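Local coordinates for glycerol dehydrogenase (Schizosaccharomyces pombe, PDB 1TA9), which catalyses the NAD(+)-dependent oxidation of glycerol to dihydroxyacetone, probably with a catalytic zinc ion, and serves the assimilation of glycerol, at residues Leu331-Gly334 and Glu335-Tyr339; Ala316-Asn319 and Gly320-Ile324; Ile414-Val417 and Asp418-Gln422; Leu234-Trp237 and Val238-Ser242. One frame throughout, in Å; residues are numbered along the deposited sequence.

Interaction 1 (Leu331-Gly334 and Glu335-Tyr339); sequences LMHG and EKVAY. With ZN (zinc ion), chain I.
Met332 sits at the N-cap of helix 333-347, and its carbonyl starts the helical ladder: Met332 O accepts Lys336 N at 3.3 Å, with Glu335 N as a weak second donor. One residue on, Val337 N reaches His333 O at 2.9 Å, and Ala338 N follows on Gly334 O. Glu335, three residues past the cap, folds back over the helix start, where its OE1 takes Met332 N at 2.7 Å in a nearly straight bond (176°) that arrives from above the carboxylate plane. This is one half of a capping box; the other half is missing, because the Met332 side chain has no acceptor for Glu335 N. A chi1 of -53° and an extended chain carry the carboxylate back to the N-cap. Leu331 lies against the aliphatic part of Lys336, CB to CG 3.8 Å, while the lysine NZ is joined to Leu331 O through a water. Val337 CG2 rests over one face of the His333 ring, 3.6 Å from its centroid. His333 NE2 binds the zinc ion at 2.2 Å, alongside Asp232 and His315. The valine methyl probably restricts tilting of the His333 ring, and Glu335 divides its carboxylate, OE1 serving the cap and OE2 paired with Arg224.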
loop_
_atom_site.group_PDB
_atom_site.type_symbol
_atom_site.label_atom_id
_atom_site.label_comp_id
_atom_site.label_asym_id
_atom_site.label_seq_id
_atom_site.Cartn_x
_atom_site.Cartn_y
_atom_site.Cartn_z
ATOM N N LEU B 331 -21.166 37.024 15.434
ATOM C CA LEU B 331 -20.233 35.973 15.033
ATOM C C LEU B 331 -18.790 36.441 15.167
ATOM O O LEU B 331 -18.475 37.597 14.886
ATOM C CB LEU B 331 -20.490 35.563 13.579
ATOM C CG LEU B 331 -21.774 34.788 13.275
ATOM C CD1 LEU B 331 -22.060 34.839 11.780
ATOM C CD2 LEU B 331 -21.632 33.341 13.746
ATOM N N MET B 332 -17.914 35.547 15.610
ATOM C CA MET B 332 -16.501 35.884 15.734
ATOM C C MET B 332 -15.872 35.701 14.359
ATOM O O MET B 332 -16.411 34.990 13.510
ATOM C CB MET B 332 -15.798 34.964 16.733
ATOM C CG MET B 332 -16.184 35.186 18.185
ATOM S SD MET B 332 -15.138 34.226 19.275
ATOM C CE MET B 332 -15.753 34.744 20.905
ATOM N N HIS B 333 -14.725 36.335 14.152
ATOM C CA HIS B 333 -14.021 36.256 12.881
ATOM C C HIS B 333 -13.846 34.833 12.350
ATOM O O HIS B 333 -14.202 34.543 11.206
ATOM C CB HIS B 333 -12.647 36.906 13.006
ATOM C CG HIS B 333 -11.863 36.885 11.735
ATOM N ND1 HIS B 333 -12.242 37.596 10.618
ATOM C CD2 HIS B 333 -10.742 36.209 11.390
ATOM C CE1 HIS B 333 -11.389 37.361 9.638
ATOM N NE2 HIS B 333 -10.470 36.521 10.081
ATOM N N GLY B 334 -13.284 33.958 13.179
ATOM C CA GLY B 334 -13.058 32.583 12.769
ATOM C C GLY B 334 -14.313 31.784 12.461
ATOM O O GLY B 334 -14.284 30.862 11.641
ATOM N N GLU B 335 -15.415 32.113 13.124
ATOM C CA GLU B 335 -16.667 31.406 12.894
ATOM C C GLU B 335 -17.139 31.703 11.477
ATOM O O GLU B 335 -17.652 30.827 10.784
ATOM C CB GLU B 335 -17.702 31.836 13.942
ATOM C CG GLU B 335 -17.144 31.675 15.360
ATOM C CD GLU B 335 -18.078 32.146 16.462
ATOM O OE1 GLU B 335 -18.859 33.090 16.227
ATOM O OE2 GLU B 335 -18.002 31.582 17.575
ATOM N N LYS B 336 -16.945 32.941 11.041
ATOM C CA LYS B 336 -17.334 33.331 9.695
ATOM C C LYS B 336 -16.339 32.774 8.675
ATOM O O LYS B 336 -16.734 32.285 7.619
ATOM C CB LYS B 336 -17.405 34.861 9.586
ATOM C CG LYS B 336 -18.591 35.472 10.336
ATOM C CD LYS B 336 -18.595 37.000 10.269
ATOM C CE LYS B 336 -17.433 37.604 11.046
ATOM N NZ LYS B 336 -17.483 39.097 11.064
ATOM N N VAL B 337 -15.050 32.836 8.998
ATOM C CA VAL B 337 -14.018 32.339 8.088
ATOM C C VAL B 337 -14.167 30.846 7.808
ATOM O O VAL B 337 -13.943 30.392 6.683
ATOM C CB VAL B 337 -12.597 32.604 8.644
ATOM C CG1 VAL B 337 -11.562 31.825 7.828
ATOM C CG2 VAL B 337 -12.281 34.090 8.572
ATOM N N ALA B 338 -14.531 30.083 8.831
ATOM C CA ALA B 338 -14.709 28.647 8.662
ATOM C C ALA B 338 -15.796 28.392 7.618
ATOM O O ALA B 338 -15.608 27.587 6.704
ATOM C CB ALA B 338 -15.081 28.005 9.989
ATOM N N TYR B 339 -16.932 29.073 7.747
ATOM C CA TYR B 339 -18.007 28.890 6.777
ATOM C C TYR B 339 -17.497 29.323 5.402
ATOM O O TYR B 339 -17.744 28.654 4.400
ATOM C CB TYR B 339 -19.241 29.719 7.151
ATOM C CG TYR B 339 -20.480 29.323 6.373
ATOM C CD1 TYR B 339 -21.340 28.334 6.849
ATOM C CD2 TYR B 339 -20.765 29.899 5.131
ATOM C CE1 TYR B 339 -22.457 27.925 6.112
ATOM C CE2 TYR B 339 -21.876 29.492 4.382
ATOM C CZ TYR B 339 -22.716 28.508 4.879
ATOM O OH TYR B 339 -23.804 28.099 4.136
HETATM ZN ZN ZN I . -8.537 35.631 9.347
HETATM O O HOH W 1 -19.198 39.361 12.914
#

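Interaction 2 (Ala316-Asn319 and Gly320-Ile324); sequences AIHN and GMTAI
The imidazole of His318 has the methyl CG2 of Thr322 over one face, about 4.2 Å above the plane and displaced toward the rim, and the amide of Asn319 at its edge. His318 ND1 donates to Asn319 OD1 at 2.9 Å; the oxygen lies in the ring plane, whereas the donor stands above the plane of the amide, 44° out of it. This bond fixes the rotation of the ring, and the asparagine is held in turn by Glu396, which accepts from its ND2. Thr322 serves two purposes. Its OG1, in the crowded position between backbone N and carbonyl carbon (chi1 71°), gives its proton to Asn319 O at 2.7 Å, and that choice leaves CG2 directed to the histidine. The hydroxyl caters for a carbonyl that the next backbone donor passes by: Ala323 N stays 3.9 Å from Asn319 O and bonds to Gly320 O instead. Thr322 N makes a weak bond to His318 O. Earlier in the turn the ladder is regular, with Met321 N on Ile317 O at 2.9 Å and Gly320 N on Ala316 O at 3.0 Å. Met321 bends at its thioether (chi3 -107°), laying CE over the preceding turn, tightly against Ile317 CG2 at 3.4 Å and His318 CA at 3.2 Å. Helix 313-322 packs on helix 333-347, with His318 meeting the zinc ligand His333 edge-to-face and touching Lys336 and Val337, while Ile317 reaches Val343 there and Thr391 of helix 381-391.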
loop_
_atom_site.group_PDB
_atom_site.type_symbol
_atom_site.label_atom_id
_atom_site.label_comp_id
_atom_site.label_asym_id
_atom_site.label_seq_id
_atom_site.Cartn_x
_atom_site.Cartn_y
_atom_site.Cartn_z
ATOM N N ALA B 316 -12.518 36.706 1.555
ATOM C CA ALA B 316 -13.308 37.647 0.770
ATOM C C ALA B 316 -14.782 37.391 1.094
ATOM O O ALA B 316 -15.582 38.322 1.222
ATOM C CB ALA B 316 -13.043 37.440 -0.715
ATOM N N ILE B 317 -15.133 36.116 1.235
ATOM C CA ILE B 317 -16.501 35.731 1.558
ATOM C C ILE B 317 -16.840 36.184 2.974
ATOM O O ILE B 317 -17.961 36.622 3.241
ATOM C CB ILE B 317 -16.687 34.207 1.420
ATOM C CG1 ILE B 317 -16.480 33.813 -0.044
ATOM C CG2 ILE B 317 -18.076 33.796 1.892
ATOM C CD1 ILE B 317 -16.363 32.334 -0.279
ATOM N N HIS B 318 -15.868 36.084 3.877
ATOM C CA HIS B 318 -16.067 36.527 5.252
ATOM C C HIS B 318 -16.417 38.015 5.247
ATOM O O HIS B 318 -17.326 38.448 5.956
ATOM C CB HIS B 318 -14.799 36.289 6.081
ATOM C CG HIS B 318 -14.666 37.202 7.265
ATOM N ND1 HIS B 318 -14.271 38.518 7.147
ATOM C CD2 HIS B 318 -14.881 36.992 8.586
ATOM C CE1 HIS B 318 -14.247 39.078 8.343
ATOM N NE2 HIS B 318 -14.613 38.174 9.234
ATOM N N ASN B 319 -15.701 38.788 4.434
ATOM C CA ASN B 319 -15.947 40.224 4.345
ATOM C C ASN B 319 -17.310 40.518 3.724
ATOM O O ASN B 319 -17.990 41.462 4.126
ATOM C CB ASN B 319 -14.844 40.908 3.531
ATOM C CG ASN B 319 -13.484 40.802 4.192
ATOM O OD1 ASN B 319 -13.386 40.685 5.413
ATOM N ND2 ASN B 319 -12.428 40.862 3.392
ATOM N N GLY B 320 -17.708 39.707 2.750
ATOM C CA GLY B 320 -19.001 39.908 2.119
ATOM C C GLY B 320 -20.136 39.627 3.090
ATOM O O GLY B 320 -21.142 40.338 3.105
ATOM N N MET B 321 -19.968 38.585 3.904
ATOM C CA MET B 321 -20.972 38.183 4.891
ATOM C C MET B 321 -21.293 39.285 5.889
ATOM O O MET B 321 -22.442 39.451 6.296
ATOM C CB MET B 321 -20.492 36.962 5.678
ATOM C CG MET B 321 -20.452 35.658 4.910
ATOM S SD MET B 321 -19.803 34.332 5.965
ATOM C CE MET B 321 -18.183 34.090 5.263
ATOM N N THR B 322 -20.270 40.022 6.301
ATOM C CA THR B 322 -20.462 41.091 7.268
ATOM C C THR B 322 -21.489 42.090 6.755
ATOM O O THR B 322 -22.147 42.773 7.539
ATOM C CB THR B 322 -19.143 41.826 7.550
ATOM O OG1 THR B 322 -18.770 42.598 6.403
ATOM C CG2 THR B 322 -18.036 40.825 7.861
ATOM N N ALA B 323 -21.629 42.166 5.434
ATOM C CA ALA B 323 -22.579 43.084 4.816
ATOM C C ALA B 323 -24.022 42.660 5.071
ATOM O O ALA B 323 -24.949 43.425 4.818
ATOM C CB ALA B 323 -22.321 43.176 3.319
ATOM N N ILE B 324 -24.214 41.442 5.566
ATOM C CA ILE B 324 -25.556 40.947 5.861
ATOM C C ILE B 324 -26.079 41.643 7.117
ATOM O O ILE B 324 -27.263 41.966 7.223
ATOM C CB ILE B 324 -25.549 39.420 6.106
ATOM C CG1 ILE B 324 -25.136 38.690 4.825
ATOM C CG2 ILE B 324 -26.927 38.953 6.567
ATOM C CD1 ILE B 324 -24.975 37.187 4.997
#

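Interaction 3 (Ile414-Val417 and Asp418-Gln422); sequences IKAV and DSYSQ
Asp418 and Ser421, which sit one turn beyond Ile414 and Val417 on helix 407-428, take their backbone N-H bonds from those residues while their side chains, like that of Lys415, find partners outside the turn. Asp418 OD2 forms a salt bridge with Arg284 of the second subunit, its OD1 accepts Leu371 N of its own chain, and Lys415 NZ is paired with Asp381. Ser419 OG bonds to His449 of the second subunit and Ser421 OG to Ile369 O; within the turn, Gln422 NE2 adds a weak bond to Asp418 OD2. The backbone bonds are short and straight for Tyr420 N to Ala416 O, at 2.8 Å, and Ser421 N to Val417 O, at 2.9 Å and 170°. Ser419 N on Lys415 O is somewhat longer, at 3.1 Å, and Asp418 N to Ile414 O is weak. With chi2 near 6°, the Tyr420 ring turns a face to Ala416 O, which is 3.1 Å from Tyr420 CD1, and Ala416 CB lies 4.2 Å from Tyr420 CZ. The small Ala416 side chain is consistent with the ring lying so close. Val417 CG1 approaches Ser421 OG at 4.1 Å. Ile414 and Val417 thus pack on helices of their own chain, Val417 on Tyr339, Leu342 and Val343, while Asp418 and Ser419 bond to the partner subunit, where Arg284 probably stabilises the charged form of Asp418 in this buried setting.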
loop_
_atom_site.group_PDB
_atom_site.type_symbol
_atom_site.label_atom_id
_atom_site.label_comp_id
_atom_site.label_asym_id
_atom_site.label_seq_id
_atom_site.Cartn_x
_atom_site.Cartn_y
_atom_site.Cartn_z
ATOM N N ILE B 414 -22.746 29.703 -1.363
ATOM C CA ILE B 414 -23.083 29.902 0.043
ATOM C C ILE B 414 -24.252 28.983 0.410
ATOM O O ILE B 414 -24.253 28.354 1.472
ATOM C CB ILE B 414 -23.474 31.373 0.322
ATOM C CG1 ILE B 414 -22.221 32.255 0.264
ATOM C CG2 ILE B 414 -24.165 31.488 1.677
ATOM C CD1 ILE B 414 -22.507 33.743 0.417
ATOM N N LYS B 415 -25.244 28.902 -0.473
ATOM C CA LYS B 415 -26.397 28.042 -0.226
ATOM C C LYS B 415 -26.026 26.573 -0.381
ATOM O O LYS B 415 -26.554 25.719 0.326
ATOM C CB LYS B 415 -27.545 28.396 -1.177
ATOM C CG LYS B 415 -28.258 29.691 -0.793
ATOM C CD LYS B 415 -29.420 30.019 -1.724
ATOM C CE LYS B 415 -28.933 30.513 -3.078
ATOM N NZ LYS B 415 -30.064 31.019 -3.927
ATOM N N ALA B 416 -25.116 26.279 -1.303
ATOM C CA ALA B 416 -24.686 24.903 -1.522
ATOM C C ALA B 416 -24.036 24.363 -0.250
ATOM O O ALA B 416 -24.305 23.236 0.161
ATOM C CB ALA B 416 -23.707 24.836 -2.689
ATOM N N VAL B 417 -23.173 25.162 0.374
ATOM C CA VAL B 417 -22.531 24.728 1.610
ATOM C C VAL B 417 -23.611 24.322 2.617
ATOM O O VAL B 417 -23.534 23.264 3.238
ATOM C CB VAL B 417 -21.671 25.860 2.230
ATOM C CG1 VAL B 417 -21.215 25.460 3.629
ATOM C CG2 VAL B 417 -20.459 26.144 1.341
ATOM N N ASP B 418 -24.627 25.163 2.762
ATOM C CA ASP B 418 -25.713 24.881 3.698
ATOM C C ASP B 418 -26.378 23.530 3.425
ATOM O O ASP B 418 -26.587 22.740 4.346
ATOM C CB ASP B 418 -26.752 25.996 3.641
ATOM C CG ASP B 418 -27.848 25.818 4.669
ATOM O OD1 ASP B 418 -27.538 25.818 5.882
ATOM O OD2 ASP B 418 -29.018 25.676 4.259
ATOM N N SER B 419 -26.708 23.260 2.166
ATOM C CA SER B 419 -27.338 21.989 1.817
ATOM C C SER B 419 -26.392 20.802 2.015
ATOM O O SER B 419 -26.810 19.741 2.486
ATOM C CB SER B 419 -27.826 22.014 0.367
ATOM O OG SER B 419 -28.867 22.959 0.195
ATOM N N TYR B 420 -25.128 20.970 1.636
ATOM C CA TYR B 420 -24.141 19.899 1.790
ATOM C C TYR B 420 -23.978 19.541 3.271
ATOM O O TYR B 420 -23.976 18.365 3.645
ATOM C CB TYR B 420 -22.769 20.335 1.245
ATOM C CG TYR B 420 -22.644 20.505 -0.260
ATOM C CD1 TYR B 420 -23.748 20.409 -1.107
ATOM C CD2 TYR B 420 -21.406 20.803 -0.828
ATOM C CE1 TYR B 420 -23.616 20.610 -2.501
ATOM C CE2 TYR B 420 -21.261 21.006 -2.207
ATOM C CZ TYR B 420 -22.365 20.910 -3.035
ATOM O OH TYR B 420 -22.206 21.125 -4.389
ATOM N N SER B 421 -23.815 20.563 4.107
ATOM C CA SER B 421 -23.647 20.357 5.547
ATOM C C SER B 421 -24.890 19.705 6.149
ATOM O O SER B 421 -24.782 18.799 6.974
ATOM C CB SER B 421 -23.364 21.691 6.249
ATOM O OG SER B 421 -22.095 22.207 5.881
ATOM N N GLN B 422 -26.071 20.161 5.747
ATOM C CA GLN B 422 -27.297 19.566 6.267
ATOM C C GLN B 422 -27.399 18.094 5.885
ATOM O O GLN B 422 -27.892 17.279 6.666
ATOM C CB GLN B 422 -28.528 20.307 5.748
ATOM C CG GLN B 422 -28.699 21.691 6.330
ATOM C CD GLN B 422 -30.059 22.265 6.019
ATOM O OE1 GLN B 422 -31.083 21.660 6.339
ATOM N NE2 GLN B 422 -30.081 23.432 5.394
#

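Interaction 4 (Leu234-Trp237 and Val238-Ser242); sequences LSTW and VETES. With K (potassium ion), chain J.
The metal centre in the helical part of this iron-containing alcohol dehydrogenase family member is bordered by helix 223-245, where Ser235 and Glu239 stand one turn apart. Ser235 OG and Thr236 OG1 both bind the potassium ion, at 3.2 and 3.0 Å, together with Asp182, the carbonyl of Asp232 and a water; Thr236 OG1 is also hydrogen-bonded with Ser302. That water donates to Glu239 OE2 at 3.0 Å. The same carboxylate oxygen lies 3.1 Å from Ser235 OG, where the hydroxyl proton has another possible acceptor, and it accepts a hydrogen bond from ND1 of the zinc ligand His315. Glu239 is thus a second-shell residue that probably orients His315 while touching the potassium shell through water. Small hydroxyl residues suit Ser235 and Thr236, since they bring an oxygen to the ion without bulk. The backbone runs regularly beneath them, with Glu239 N to Ser235 O at 2.8 Å and 174°. On another side of the helix, Trp237 extends with CG anti to its backbone N (chi1 -179°), and Glu241 folds over it, its carboxylate plane only 14° from that of the indole. Arg261 holds Glu241 OE1 in a salt bridge, and Glu241 CG sits 3.6 Å from the centroid of Trp237's five-membered ring, over its face.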
loop_
_atom_site.group_PDB
_atom_site.type_symbol
_atom_site.label_atom_id
_atom_site.label_comp_id
_atom_site.label_asym_id
_atom_site.label_seq_id
_atom_site.Cartn_x
_atom_site.Cartn_y
_atom_site.Cartn_z
ATOM N N LEU B 234 -7.841 27.142 9.992
ATOM C CA LEU B 234 -8.234 26.159 8.983
ATOM C C LEU B 234 -8.242 26.705 7.555
ATOM O O LEU B 234 -8.014 25.958 6.604
ATOM C CB LEU B 234 -9.619 25.588 9.303
ATOM C CG LEU B 234 -9.667 24.465 10.341
ATOM C CD1 LEU B 234 -11.119 24.156 10.689
ATOM C CD2 LEU B 234 -8.965 23.232 9.790
ATOM N N SER B 235 -8.502 27.995 7.388
ATOM C CA SER B 235 -8.537 28.556 6.043
ATOM C C SER B 235 -7.148 28.831 5.466
ATOM O O SER B 235 -6.988 28.932 4.249
ATOM C CB SER B 235 -9.355 29.848 6.021
ATOM O OG SER B 235 -8.670 30.905 6.658
ATOM N N THR B 236 -6.148 28.935 6.334
ATOM C CA THR B 236 -4.789 29.224 5.895
ATOM C C THR B 236 -4.263 28.305 4.796
ATOM O O THR B 236 -3.857 28.780 3.735
ATOM C CB THR B 236 -3.798 29.183 7.073
ATOM O OG1 THR B 236 -4.180 30.157 8.049
ATOM C CG2 THR B 236 -2.385 29.489 6.592
ATOM N N TRP B 237 -4.259 26.999 5.043
ATOM C CA TRP B 237 -3.758 26.067 4.046
ATOM C C TRP B 237 -4.593 26.135 2.770
ATOM O O TRP B 237 -4.048 26.151 1.667
ATOM C CB TRP B 237 -3.765 24.633 4.589
ATOM C CG TRP B 237 -3.235 23.624 3.612
ATOM C CD1 TRP B 237 -1.923 23.385 3.303
ATOM C CD2 TRP B 237 -4.007 22.735 2.800
ATOM N NE1 TRP B 237 -1.836 22.400 2.346
ATOM C CE2 TRP B 237 -3.100 21.983 2.021
ATOM C CE3 TRP B 237 -5.382 22.501 2.654
ATOM C CZ2 TRP B 237 -3.523 21.010 1.108
ATOM C CZ3 TRP B 237 -5.803 21.530 1.742
ATOM C CH2 TRP B 237 -4.873 20.799 0.982
ATOM N N VAL B 238 -5.914 26.182 2.917
ATOM C CA VAL B 238 -6.788 26.239 1.753
ATOM C C VAL B 238 -6.523 27.469 0.894
ATOM O O VAL B 238 -6.322 27.358 -0.315
ATOM C CB VAL B 238 -8.281 26.243 2.154
ATOM C CG1 VAL B 238 -9.144 26.521 0.923
ATOM C CG2 VAL B 238 -8.661 24.897 2.775
ATOM N N GLU B 239 -6.511 28.646 1.515
ATOM C CA GLU B 239 -6.296 29.872 0.757
ATOM C C GLU B 239 -4.888 29.989 0.193
ATOM O O GLU B 239 -4.718 30.284 -0.992
ATOM C CB GLU B 239 -6.640 31.100 1.612
ATOM C CG GLU B 239 -8.104 31.134 2.039
ATOM C CD GLU B 239 -8.500 32.433 2.720
ATOM O OE1 GLU B 239 -8.834 33.410 2.011
ATOM O OE2 GLU B 239 -8.470 32.475 3.967
ATOM N N THR B 240 -3.878 29.745 1.022
ATOM C CA THR B 240 -2.501 29.833 0.550
ATOM C C THR B 240 -2.215 28.859 -0.590
ATOM O O THR B 240 -1.538 29.216 -1.558
ATOM C CB THR B 240 -1.504 29.628 1.708
ATOM O OG1 THR B 240 -1.390 30.857 2.437
ATOM C CG2 THR B 240 -0.121 29.220 1.189
ATOM N N GLU B 241 -2.723 27.634 -0.499
ATOM C CA GLU B 241 -2.501 26.681 -1.588
ATOM C C GLU B 241 -3.129 27.233 -2.873
ATOM O O GLU B 241 -2.577 27.079 -3.956
ATOM C CB GLU B 241 -3.111 25.317 -1.253
ATOM C CG GLU B 241 -2.252 24.468 -0.326
ATOM C CD GLU B 241 -0.959 24.019 -0.990
ATOM O OE1 GLU B 241 0.124 24.331 -0.464
ATOM O OE2 GLU B 241 -1.025 23.350 -2.041
ATOM N N SER B 242 -4.282 27.882 -2.737
ATOM C CA SER B 242 -4.987 28.462 -3.882
ATOM C C SER B 242 -4.199 29.609 -4.518
ATOM O O SER B 242 -4.167 29.747 -5.739
ATOM C CB SER B 242 -6.369 28.968 -3.446
ATOM O OG SER B 242 -7.041 29.588 -4.530
HETATM K K K J . -6.244 32.394 8.061
HETATM O O HOH W 2 -5.933 32.304 5.502
#

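Interactions 1, 2 and 4 gather round the metal centre, each on a different helix, whereas interaction 3 lies away from it, its centre about 24 Å from that of the chain, and faces the second subunit. Interaction 1 links the others: Val337 touches Ser235 of interaction 4, His333 meets His318 of interaction 2, and Tyr339 OH probably bonds to Ile414 O of interaction 3. Chemistry follows place. Interaction 1 supplies a first-shell zinc ligand, interaction 4 hydroxyls for potassium, and interaction 2 a second-shell imidazole held by an amide. All are largely buried, but in interaction 3 the polar groups largely serve subunit and helix packing.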